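Local coordinates for pili retraction protein PilT (Thermus thermophilus, PDB 5FL3), which probably binds and hydrolyses ATP to power the retraction of type IV pili, as a member of the GSP E family of secretion ATPases, at residues A[155-160]-A[179-184]; A[168-173]-A[186-191]; A[205-210]-A[230-235]; A[274-279]-A[287-292]. One frame throughout, in Å; residues are numbered along the deposited sequence.

Contact 1 of 4, residues A[155-160]-A[179-184]; sequences DHINLH and KKSLVV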
# COMPACT_ATOMS: atom_id res chain seq x y z
N ASP A 155 5.32 -11.97 -0.56
CA ASP A 155 5.50 -13.03 -1.54
C ASP A 155 6.91 -13.59 -1.49
O ASP A 155 7.13 -14.78 -1.66
CB ASP A 155 5.18 -12.49 -2.94
CG ASP A 155 5.29 -13.54 -4.03
OD1 ASP A 155 4.47 -14.49 -4.02
OD2 ASP A 155 6.18 -13.40 -4.90
N HIS A 156 7.87 -12.71 -1.26
CA HIS A 156 9.26 -13.10 -1.22
C HIS A 156 9.55 -13.98 -0.04
O HIS A 156 10.28 -14.96 -0.15
CB HIS A 156 10.17 -11.88 -1.14
CG HIS A 156 11.61 -12.24 -1.08
ND1 HIS A 156 12.32 -12.67 -2.19
CD2 HIS A 156 12.49 -12.25 -0.05
CE1 HIS A 156 13.56 -12.92 -1.84
NE2 HIS A 156 13.69 -12.67 -0.55
N ILE A 157 8.98 -13.58 1.10
CA ILE A 157 9.04 -14.35 2.34
C ILE A 157 8.36 -15.72 2.16
O ILE A 157 8.91 -16.78 2.51
CB ILE A 157 8.36 -13.56 3.48
CG1 ILE A 157 9.22 -12.35 3.85
CG2 ILE A 157 8.13 -14.44 4.69
CD1 ILE A 157 8.54 -11.41 4.79
N ASN A 158 7.16 -15.69 1.60
CA ASN A 158 6.34 -16.87 1.40
C ASN A 158 7.08 -17.90 0.54
O ASN A 158 6.81 -19.10 0.64
CB ASN A 158 5.00 -16.47 0.76
CG ASN A 158 4.08 -17.66 0.44
OD1 ASN A 158 4.09 -18.70 1.11
ND2 ASN A 158 3.26 -17.48 -0.59
N LEU A 159 7.99 -17.45 -0.31
CA LEU A 159 8.55 -18.42 -1.23
C LEU A 159 10.01 -18.78 -0.95
O LEU A 159 10.58 -19.61 -1.64
CB LEU A 159 8.35 -17.93 -2.67
CG LEU A 159 9.20 -16.92 -3.41
CD1 LEU A 159 10.28 -17.67 -4.15
CD2 LEU A 159 8.32 -16.13 -4.38
N HIS A 160 10.59 -18.23 0.11
CA HIS A 160 11.94 -18.59 0.51
C HIS A 160 12.05 -18.95 1.98
O HIS A 160 13.10 -19.38 2.41
CB HIS A 160 12.94 -17.46 0.21
CG HIS A 160 13.15 -17.23 -1.25
ND1 HIS A 160 13.09 -15.97 -1.82
CD2 HIS A 160 13.39 -18.09 -2.27
CE1 HIS A 160 13.30 -16.07 -3.12
NE2 HIS A 160 13.47 -17.34 -3.42
N LYS A 179 2.92 -21.09 -0.10
CA LYS A 179 4.11 -21.55 -0.81
C LYS A 179 4.99 -22.23 0.22
O LYS A 179 4.69 -23.35 0.65
CB LYS A 179 4.81 -20.41 -1.54
CG LYS A 179 3.93 -19.83 -2.65
CD LYS A 179 4.61 -18.68 -3.40
CE LYS A 179 3.65 -18.05 -4.42
NZ LYS A 179 4.24 -16.89 -5.14
N LYS A 180 6.04 -21.55 0.66
CA LYS A 180 6.86 -22.10 1.73
C LYS A 180 6.30 -21.70 3.09
O LYS A 180 6.55 -22.37 4.09
CB LYS A 180 8.31 -21.66 1.58
CG LYS A 180 9.30 -22.51 2.37
CD LYS A 180 10.65 -22.65 1.63
CE LYS A 180 11.65 -23.49 2.45
NZ LYS A 180 12.85 -23.91 1.66
N SER A 181 5.56 -20.60 3.13
CA SER A 181 4.97 -20.06 4.36
C SER A 181 3.48 -20.30 4.43
O SER A 181 2.85 -20.60 3.42
CB SER A 181 5.20 -18.56 4.47
OG SER A 181 6.57 -18.26 4.61
N LEU A 182 2.92 -20.18 5.63
CA LEU A 182 1.48 -20.01 5.78
C LEU A 182 1.18 -18.52 5.66
O LEU A 182 1.88 -17.68 6.21
CB LEU A 182 0.98 -20.54 7.11
CG LEU A 182 1.15 -22.03 7.38
CD1 LEU A 182 0.59 -22.35 8.77
CD2 LEU A 182 0.45 -22.81 6.31
N VAL A 183 0.14 -18.19 4.92
CA VAL A 183 -0.28 -16.81 4.80
C VAL A 183 -1.74 -16.75 5.21
O VAL A 183 -2.61 -17.22 4.49
CB VAL A 183 -0.08 -16.27 3.37
CG1 VAL A 183 -0.34 -14.77 3.33
CG2 VAL A 183 1.32 -16.54 2.94
N VAL A 184 -1.97 -16.21 6.40
CA VAL A 184 -3.29 -16.11 6.99
C VAL A 184 -3.74 -14.69 6.79
O VAL A 184 -3.15 -13.77 7.35
CB VAL A 184 -3.27 -16.45 8.49
CG1 VAL A 184 -4.60 -16.15 9.14
CG2 VAL A 184 -2.89 -17.92 8.69
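The carboxamide of N158 reaches off the helix into the turn ahead of the next strand. Its OD1 takes two backbone amides: K179 N at 2.9 Å, tilted 16° from the carbonyl plane, and S181 N at 3.1 Å, lying in that plane. At the other end of the group ND2 donates to K177 O, so both ends of the amide are bonded and its rotation is fixed. The CG of N158 stands anti to the backbone N (chi1 177°), which carries the amide clear of the helix and over the loop. A main-chain bond reinforces the grip, K180 N to N158 O at 2.6 Å, and S181 N adds a weak one to that same oxygen. In fold terms, this ties the C-terminal end of helix 146-160, the helix that begins in the P-loop, to the start of strand 182-187, an outermost strand of the central sheet. Around this polar centre, K179 runs its extended chain across the N158 amide at about a right angle, its CG and CD passing beside ND2. Its NZ then closes a salt bridge with D155 OD1 at 2.7 Å, using the syn lone pair of the carboxylate, and L159 CB flanks the aliphatic part on the way. On the strand, V183 CG2 packs against N158 CG at 3.9 Å. Farther out, S181 OG is bonded to Y161 O and K163 N, and S181 O receives H178 ND1, which together set the turn. A glycerol, probably from the crystallisation liquor, bonds H156 ND1 and, weakly, D155 OD2.

Contact 2 of 4, residues A[168-173]-A[186-191]; sequences IEDPIE and REVGLD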
# COMPACT_ATOMS: atom_id res chain seq x y z
N ILE A 168 -3.58 -8.39 8.38
CA ILE A 168 -4.87 -7.80 8.76
C ILE A 168 -5.12 -6.61 7.85
O ILE A 168 -4.38 -5.62 7.87
CB ILE A 168 -4.92 -7.39 10.24
CG1 ILE A 168 -4.95 -8.64 11.14
CG2 ILE A 168 -6.19 -6.63 10.53
CD1 ILE A 168 -3.62 -9.17 11.49
N GLU A 169 -6.16 -6.72 7.03
CA GLU A 169 -6.28 -5.90 5.83
C GLU A 169 -7.65 -5.30 5.73
O GLU A 169 -8.65 -5.91 6.13
CB GLU A 169 -6.00 -6.72 4.56
CG GLU A 169 -4.55 -7.18 4.46
CD GLU A 169 -4.25 -7.97 3.22
OE1 GLU A 169 -4.10 -7.35 2.14
OE2 GLU A 169 -4.14 -9.22 3.34
N ASP A 170 -7.69 -4.09 5.16
CA ASP A 170 -8.93 -3.36 4.99
C ASP A 170 -8.91 -2.52 3.72
O ASP A 170 -8.55 -1.34 3.76
CB ASP A 170 -9.20 -2.47 6.21
CG ASP A 170 -10.54 -1.79 6.14
OD1 ASP A 170 -11.36 -2.17 5.28
OD2 ASP A 170 -10.79 -0.89 6.97
N PRO A 171 -9.27 -3.14 2.57
CA PRO A 171 -9.62 -4.56 2.40
C PRO A 171 -8.41 -5.41 1.94
O PRO A 171 -7.31 -4.87 1.80
CB PRO A 171 -10.68 -4.50 1.29
CG PRO A 171 -10.13 -3.39 0.38
CD PRO A 171 -9.37 -2.40 1.30
N ILE A 172 -8.61 -6.70 1.69
CA ILE A 172 -7.53 -7.51 1.10
C ILE A 172 -7.34 -7.11 -0.35
O ILE A 172 -8.29 -7.19 -1.14
CB ILE A 172 -7.82 -9.03 1.15
CG1 ILE A 172 -7.92 -9.51 2.59
CG2 ILE A 172 -6.71 -9.79 0.44
CD1 ILE A 172 -8.31 -10.93 2.70
N GLU A 173 -6.14 -6.66 -0.70
CA GLU A 173 -5.84 -6.15 -2.04
C GLU A 173 -5.21 -7.23 -2.91
O GLU A 173 -5.46 -7.29 -4.11
CB GLU A 173 -4.92 -4.92 -1.97
CG GLU A 173 -5.51 -3.68 -1.24
CD GLU A 173 -6.62 -2.98 -2.03
OE1 GLU A 173 -6.87 -3.41 -3.19
OE2 GLU A 173 -7.24 -2.02 -1.49
N ARG A 186 -6.75 -11.87 7.01
CA ARG A 186 -7.93 -11.55 7.79
C ARG A 186 -8.48 -10.18 7.38
O ARG A 186 -7.85 -9.16 7.65
CB ARG A 186 -7.58 -11.60 9.28
CG ARG A 186 -7.83 -12.95 9.83
CD ARG A 186 -6.93 -13.40 10.93
NE ARG A 186 -7.24 -12.88 12.25
CZ ARG A 186 -8.40 -12.97 12.92
NH1 ARG A 186 -9.48 -13.56 12.43
NH2 ARG A 186 -8.45 -12.44 14.14
N GLU A 187 -9.65 -10.17 6.75
CA GLU A 187 -10.24 -8.93 6.24
C GLU A 187 -11.06 -8.24 7.32
O GLU A 187 -11.91 -8.86 7.96
CB GLU A 187 -11.12 -9.23 5.00
CG GLU A 187 -11.22 -8.07 4.02
CD GLU A 187 -11.51 -8.50 2.58
OE1 GLU A 187 -12.10 -9.59 2.36
OE2 GLU A 187 -11.15 -7.74 1.65
N VAL A 188 -10.78 -6.95 7.53
CA VAL A 188 -11.50 -6.16 8.53
C VAL A 188 -12.95 -5.98 8.09
O VAL A 188 -13.22 -5.64 6.94
CB VAL A 188 -10.85 -4.78 8.73
CG1 VAL A 188 -11.77 -3.88 9.52
CG2 VAL A 188 -9.46 -4.91 9.39
N GLY A 189 -13.87 -6.25 9.01
CA GLY A 189 -15.29 -6.21 8.72
C GLY A 189 -15.88 -7.58 8.41
O GLY A 189 -17.10 -7.74 8.40
N LEU A 190 -15.03 -8.56 8.12
CA LEU A 190 -15.49 -9.90 7.74
C LEU A 190 -14.84 -10.98 8.62
O LEU A 190 -15.53 -11.76 9.28
CB LEU A 190 -15.18 -10.18 6.25
CG LEU A 190 -15.62 -9.12 5.23
CD1 LEU A 190 -14.83 -9.23 3.89
CD2 LEU A 190 -17.11 -9.26 4.98
N ASP A 191 -13.51 -10.99 8.61
CA ASP A 191 -12.74 -11.97 9.37
C ASP A 191 -12.47 -11.54 10.81
O ASP A 191 -12.36 -12.39 11.70
CB ASP A 191 -11.42 -12.22 8.67
CG ASP A 191 -11.61 -12.73 7.28
OD1 ASP A 191 -12.45 -13.64 7.11
OD2 ASP A 191 -10.94 -12.20 6.36
O HOH W 1 -12.12 -4.81 4.85
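I168 pairs in parallel with R186, and its CG2 meets V188 CG2 at 3.9 Å, the two side chains crossing at about a right angle. Next, E169 works through its backbone: its N bonds R186 O at 3.0 Å, and its O receives V188 N at 2.8 Å on a nearly straight N-H (173°). The E169 carboxylate goes to T167 and Q185, its side chain about 7 Å from that of S147 in the ADP site. D170 lays its CB beside V188 CB, and a water bridges the two residues, donating to D170 OD1 and to V188 O. The cis peptide before P171 then brings the chain back beside the E187 carboxylate, with P171 CB close to E187 OE2. I172 N bonds the same oxygen at 2.7 Å, coming from above the carboxylate plane, 40° out of it. E187 gets there because its CG stands anti to the backbone N (chi1 -152°) and its chain stays extended, while I172 CG1 packs against CD. In this P-loop NTPase sheet 182-187 is a border strand; strand 164-169 lies between it and strand 209-212, I168 bonding on to M211 in 209-212 and G213 just after it, and F195 of helix 195-202 lies against I168, D170 and V188.

Contact 3 of 4, residues A[205-210]-A[230-235]; sequences QDPDVI and TGHLVL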
# COMPACT_ATOMS: atom_id res chain seq x y z
N GLN A 205 -1.51 -16.31 17.87
CA GLN A 205 -1.68 -17.30 16.81
C GLN A 205 -0.33 -17.75 16.29
O GLN A 205 -0.22 -18.16 15.14
CB GLN A 205 -2.56 -16.72 15.70
CG GLN A 205 -4.03 -16.52 16.10
CD GLN A 205 -4.72 -15.42 15.28
OE1 GLN A 205 -4.09 -14.78 14.43
NE2 GLN A 205 -6.00 -15.18 15.56
N ASP A 206 0.68 -17.69 17.15
CA ASP A 206 2.03 -18.15 16.83
C ASP A 206 2.54 -17.61 15.47
O ASP A 206 2.90 -18.38 14.57
CB ASP A 206 2.06 -19.67 16.85
CG ASP A 206 3.47 -20.24 16.72
OD1 ASP A 206 4.41 -19.66 17.30
OD2 ASP A 206 3.64 -21.25 16.01
N PRO A 207 2.59 -16.28 15.31
CA PRO A 207 3.04 -15.75 14.03
C PRO A 207 4.55 -15.53 13.98
O PRO A 207 5.15 -15.31 15.01
CB PRO A 207 2.30 -14.42 13.95
CG PRO A 207 2.34 -13.95 15.35
CD PRO A 207 2.19 -15.18 16.21
N ASP A 208 5.15 -15.58 12.79
CA ASP A 208 6.50 -15.03 12.60
C ASP A 208 6.43 -13.62 12.01
O ASP A 208 7.22 -12.73 12.36
CB ASP A 208 7.35 -15.91 11.68
CG ASP A 208 7.43 -17.34 12.17
OD1 ASP A 208 8.14 -17.57 13.18
OD2 ASP A 208 6.79 -18.21 11.54
N VAL A 209 5.48 -13.44 11.09
CA VAL A 209 5.34 -12.18 10.38
C VAL A 209 3.92 -11.69 10.53
O VAL A 209 2.98 -12.45 10.26
CB VAL A 209 5.68 -12.31 8.88
CG1 VAL A 209 5.65 -10.93 8.21
CG2 VAL A 209 7.05 -12.97 8.70
N ILE A 210 3.78 -10.45 10.99
CA ILE A 210 2.46 -9.83 11.07
C ILE A 210 2.40 -8.57 10.19
O ILE A 210 3.21 -7.66 10.31
CB ILE A 210 2.08 -9.45 12.52
CG1 ILE A 210 2.21 -10.65 13.45
CG2 ILE A 210 0.66 -8.83 12.57
CD1 ILE A 210 2.04 -10.29 14.93
N THR A 230 8.91 -7.43 20.59
CA THR A 230 8.79 -8.77 21.12
C THR A 230 9.66 -9.76 20.36
O THR A 230 10.22 -10.70 20.93
CB THR A 230 7.33 -9.20 21.09
OG1 THR A 230 6.63 -8.50 22.13
CG2 THR A 230 7.17 -10.71 21.28
N GLY A 231 9.77 -9.55 19.06
CA GLY A 231 10.58 -10.44 18.27
C GLY A 231 9.93 -10.84 16.97
O GLY A 231 10.55 -11.52 16.17
N HIS A 232 8.68 -10.42 16.75
CA HIS A 232 8.04 -10.69 15.46
C HIS A 232 8.50 -9.68 14.42
O HIS A 232 8.89 -8.56 14.76
CB HIS A 232 6.52 -10.62 15.58
CG HIS A 232 5.97 -11.44 16.70
ND1 HIS A 232 6.29 -12.77 16.87
CD2 HIS A 232 5.13 -11.12 17.72
CE1 HIS A 232 5.67 -13.23 17.95
NE2 HIS A 232 4.95 -12.25 18.47
N LEU A 233 8.48 -10.09 13.16
CA LEU A 233 8.59 -9.17 12.03
C LEU A 233 7.22 -8.54 11.73
O LEU A 233 6.25 -9.25 11.43
CB LEU A 233 9.11 -9.87 10.78
CG LEU A 233 9.32 -8.93 9.59
CD1 LEU A 233 10.42 -7.92 9.88
CD2 LEU A 233 9.66 -9.71 8.35
N VAL A 234 7.16 -7.21 11.81
CA VAL A 234 5.92 -6.48 11.60
C VAL A 234 6.01 -5.56 10.38
O VAL A 234 6.94 -4.76 10.24
CB VAL A 234 5.54 -5.65 12.87
CG1 VAL A 234 4.21 -4.96 12.68
CG2 VAL A 234 5.47 -6.54 14.09
N LEU A 235 5.04 -5.69 9.48
CA LEU A 235 4.93 -4.79 8.33
C LEU A 235 3.70 -3.88 8.48
O LEU A 235 2.63 -4.35 8.85
CB LEU A 235 4.84 -5.58 7.02
CG LEU A 235 5.66 -6.85 6.86
CD1 LEU A 235 5.50 -7.35 5.44
CD2 LEU A 235 7.11 -6.63 7.16
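L233 O takes I210 N at 2.8 Å, nearly straight (164°), and beside it V209 CA makes a CA-H...O contact with the same L233 O at 3.2 Å. These are neighbouring parallel strands of a beta-alpha-beta crossover, strand 209-212, helix 218-230 and strand 233-238, in the P-loop ATPase core. The pattern runs on to either side, with L233 N on D208 O at 3.0 Å and L235 N on I210 O at 2.8 Å. V209 and L233 sit side by side on one face and point the same way, V209 CG1 meeting L233 CD2 at 4.2 Å; L235 CG packs against the same CG1. I157 of helix 146-160 lies against L233 there. I210 and V234 look out from the other face. At the start of the strands the chain leaves helix 218-230 through G231, whose positive phi (136°) suits glycine. D208 turns its carboxylate off to N164 N, on the strand beyond. H232 then swings back over the first segment: with CG anti to the carbonyl carbon (chi1 -51°), its ring comes to lie with P207 CG 4.3 Å above its centre.

Contact 4 of 4, residues A[274-279]-A[287-292]; sequences LSQRLL and RVLALE. With ADP (adenosine-5'-diphosphate), chain B.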
# COMPACT_ATOMS: atom_id res chain seq x y z
N LEU A 274 10.16 2.75 4.00
CA LEU A 274 10.11 2.92 2.56
C LEU A 274 9.00 3.89 2.17
O LEU A 274 7.85 3.50 2.04
CB LEU A 274 9.88 1.57 1.89
CG LEU A 274 11.04 0.58 2.03
CD1 LEU A 274 10.58 -0.86 1.93
CD2 LEU A 274 12.05 0.88 0.95
N SER A 275 9.36 5.16 1.97
CA SER A 275 8.36 6.16 1.60
C SER A 275 8.25 6.24 0.09
O SER A 275 9.25 6.29 -0.60
CB SER A 275 8.71 7.51 2.20
OG SER A 275 8.65 7.45 3.61
N GLN A 276 7.03 6.23 -0.41
CA GLN A 276 6.81 6.04 -1.83
C GLN A 276 5.95 7.13 -2.43
O GLN A 276 5.06 7.67 -1.79
CB GLN A 276 6.17 4.68 -2.08
CG GLN A 276 7.09 3.54 -1.70
CD GLN A 276 6.52 2.20 -2.06
OE1 GLN A 276 5.49 2.10 -2.73
NE2 GLN A 276 7.18 1.16 -1.61
N ARG A 277 6.24 7.44 -3.69
CA ARG A 277 5.43 8.34 -4.50
C ARG A 277 5.42 7.74 -5.90
O ARG A 277 6.44 7.26 -6.36
CB ARG A 277 6.01 9.76 -4.47
CG ARG A 277 5.07 10.87 -4.87
CD ARG A 277 4.45 11.54 -3.64
NE ARG A 277 5.34 11.62 -2.47
CZ ARG A 277 6.28 12.55 -2.26
NH1 ARG A 277 6.53 13.50 -3.17
NH2 ARG A 277 7.00 12.52 -1.15
N LEU A 278 4.26 7.72 -6.56
CA LEU A 278 4.17 7.24 -7.94
C LEU A 278 4.04 8.40 -8.91
O LEU A 278 3.03 9.09 -8.91
CB LEU A 278 2.98 6.30 -8.11
CG LEU A 278 3.20 4.90 -7.55
CD1 LEU A 278 1.93 4.08 -7.65
CD2 LEU A 278 4.33 4.26 -8.31
N LEU A 279 5.07 8.61 -9.73
CA LEU A 279 5.11 9.75 -10.66
C LEU A 279 4.84 9.30 -12.08
O LEU A 279 5.22 8.18 -12.46
CB LEU A 279 6.45 10.46 -10.61
CG LEU A 279 6.95 10.97 -9.25
CD1 LEU A 279 7.95 12.08 -9.49
CD2 LEU A 279 5.83 11.45 -8.38
N ARG A 287 3.46 4.70 -14.89
CA ARG A 287 4.07 5.41 -13.77
C ARG A 287 5.33 4.73 -13.27
O ARG A 287 5.62 3.58 -13.60
CB ARG A 287 3.08 5.55 -12.62
CG ARG A 287 1.89 6.41 -12.94
CD ARG A 287 1.08 6.72 -11.71
NE ARG A 287 0.44 5.54 -11.16
CZ ARG A 287 -0.36 5.55 -10.09
NH1 ARG A 287 -0.61 6.71 -9.48
NH2 ARG A 287 -0.91 4.43 -9.65
N VAL A 288 6.09 5.47 -12.47
CA VAL A 288 7.37 5.00 -11.96
C VAL A 288 7.45 5.35 -10.46
O VAL A 288 6.85 6.33 -10.00
CB VAL A 288 8.54 5.62 -12.77
CG1 VAL A 288 8.43 7.12 -12.78
CG2 VAL A 288 9.88 5.17 -12.25
N LEU A 289 8.17 4.53 -9.70
CA LEU A 289 8.25 4.71 -8.26
C LEU A 289 9.41 5.61 -7.85
O LEU A 289 10.57 5.36 -8.20
CB LEU A 289 8.34 3.35 -7.55
CG LEU A 289 8.44 3.33 -6.02
CD1 LEU A 289 7.26 4.01 -5.36
CD2 LEU A 289 8.56 1.90 -5.51
N ALA A 290 9.08 6.66 -7.12
CA ALA A 290 10.06 7.46 -6.41
C ALA A 290 10.11 6.92 -5.00
O ALA A 290 9.07 6.83 -4.34
CB ALA A 290 9.67 8.93 -6.42
N LEU A 291 11.30 6.58 -4.53
CA LEU A 291 11.44 5.81 -3.30
C LEU A 291 12.56 6.33 -2.42
O LEU A 291 13.70 6.52 -2.88
CB LEU A 291 11.66 4.34 -3.64
CG LEU A 291 11.97 3.42 -2.48
CD1 LEU A 291 10.81 3.41 -1.48
CD2 LEU A 291 12.25 2.02 -2.97
N GLU A 292 12.22 6.62 -1.16
CA GLU A 292 13.19 7.00 -0.14
C GLU A 292 13.34 5.86 0.87
O GLU A 292 12.34 5.34 1.36
CB GLU A 292 12.77 8.28 0.56
CG GLU A 292 13.63 8.68 1.72
CD GLU A 292 13.23 10.05 2.24
OE1 GLU A 292 13.21 10.98 1.41
OE2 GLU A 292 12.94 10.20 3.45
PB ADP B . -1.64 2.28 -2.04
O1B ADP B . -3.02 2.90 -2.18
O2B ADP B . -0.56 3.26 -1.61
O3B ADP B . -1.60 0.98 -1.26
PA ADP B . -1.55 0.53 -4.37
O1A ADP B . -3.04 0.26 -4.20
O2A ADP B . -0.52 -0.58 -4.16
O3A ADP B . -1.18 1.87 -3.53
O5' ADP B . -1.28 1.09 -5.85
C5' ADP B . -2.23 1.88 -6.58
C4' ADP B . -1.98 1.61 -8.06
O4' ADP B . -0.60 1.84 -8.38
C3' ADP B . -2.30 0.17 -8.46
O3' ADP B . -3.15 0.25 -9.60
C2' ADP B . -0.96 -0.48 -8.78
O2' ADP B . -1.01 -1.31 -9.94
C1' ADP B . -0.02 0.70 -9.04
N9 ADP B . 1.36 0.46 -8.53
C8 ADP B . 1.68 -0.08 -7.33
N7 ADP B . 3.02 -0.16 -7.14
C5 ADP B . 3.60 0.34 -8.26
C6 ADP B . 4.99 0.56 -8.73
N6 ADP B . 6.03 0.21 -7.94
N1 ADP B . 5.16 1.12 -9.97
C2 ADP B . 4.12 1.47 -10.75
N3 ADP B . 2.83 1.31 -10.38
C4 ADP B . 2.51 0.75 -9.17
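L278 and R287 meet at the nucleotide end of a beta hairpin, where the side chains are only partly buried, whereas the far end is tightly knit and buried. At that far end S275 and E292 exchange backbone bonds, E292 N to S275 O at 3.0 Å. R277 and A290, then L279 and V288, do likewise nearer the ADP. L291 CD1 nestles against S275 O and meets L274 CD2 at 3.7 Å. Two residues along the strand, L289 CD1 lies 3.5 Å from Q276 CB and close to R277 O, because L289 keeps its CG anti to the backbone N (chi1 179°) and swings its end back over the first strand. On the opposite face, S275, R277, L279, V288, A290 and E292 look away from the nucleotide, R277 and V288 partly exposed; helix 328-337 lies against R277, L279, V288 and A290, and E292 bonds F328 N and A243 N.

On the ADP side, the R287 chain bends at chi3 (-67°), which lays one face of its guanidinium on L278 CD1, 3.5 Å from the plane and offset toward the rim. Its NH2 points at the ribose, 2.9 Å from ADP O4', with the sugar at the edge of the group. L278 CD2 approaches ADP N1 at 3.6 Å and L289 CD2 touches the N6 side. The hairpin thus offers the adenosine half a greasy wall and the R287 guanidinium at the sugar, while P-loop groups, K146 among them, bond the ligand beyond it; this strand pair therefore probably shapes the adenosine end of the pocket.

All four contacts reach one seven-stranded sheet, but at different depths. Contacts 3 and 4 are buried; contacts 1 and 2 are only partly so, both using strand 182-187, an outermost strand, and contact 4 includes the outermost strand at the other border, 287-295. Contacts 2 and 3 are parallel pairings and contact 4 an antiparallel hairpin, whereas contact 1 docks a helix end on a turn. Chemistry follows place: amide, carboxylate and lysine groups carry contact 1, a carboxylate and a water supplement contact 2, and backbone bonds and apolar packing make up contact 3. Contact 4 adds the nucleotide. I157 touches L233 between contacts 1 and 3; R186 touches Q205 between contacts 2 and 3.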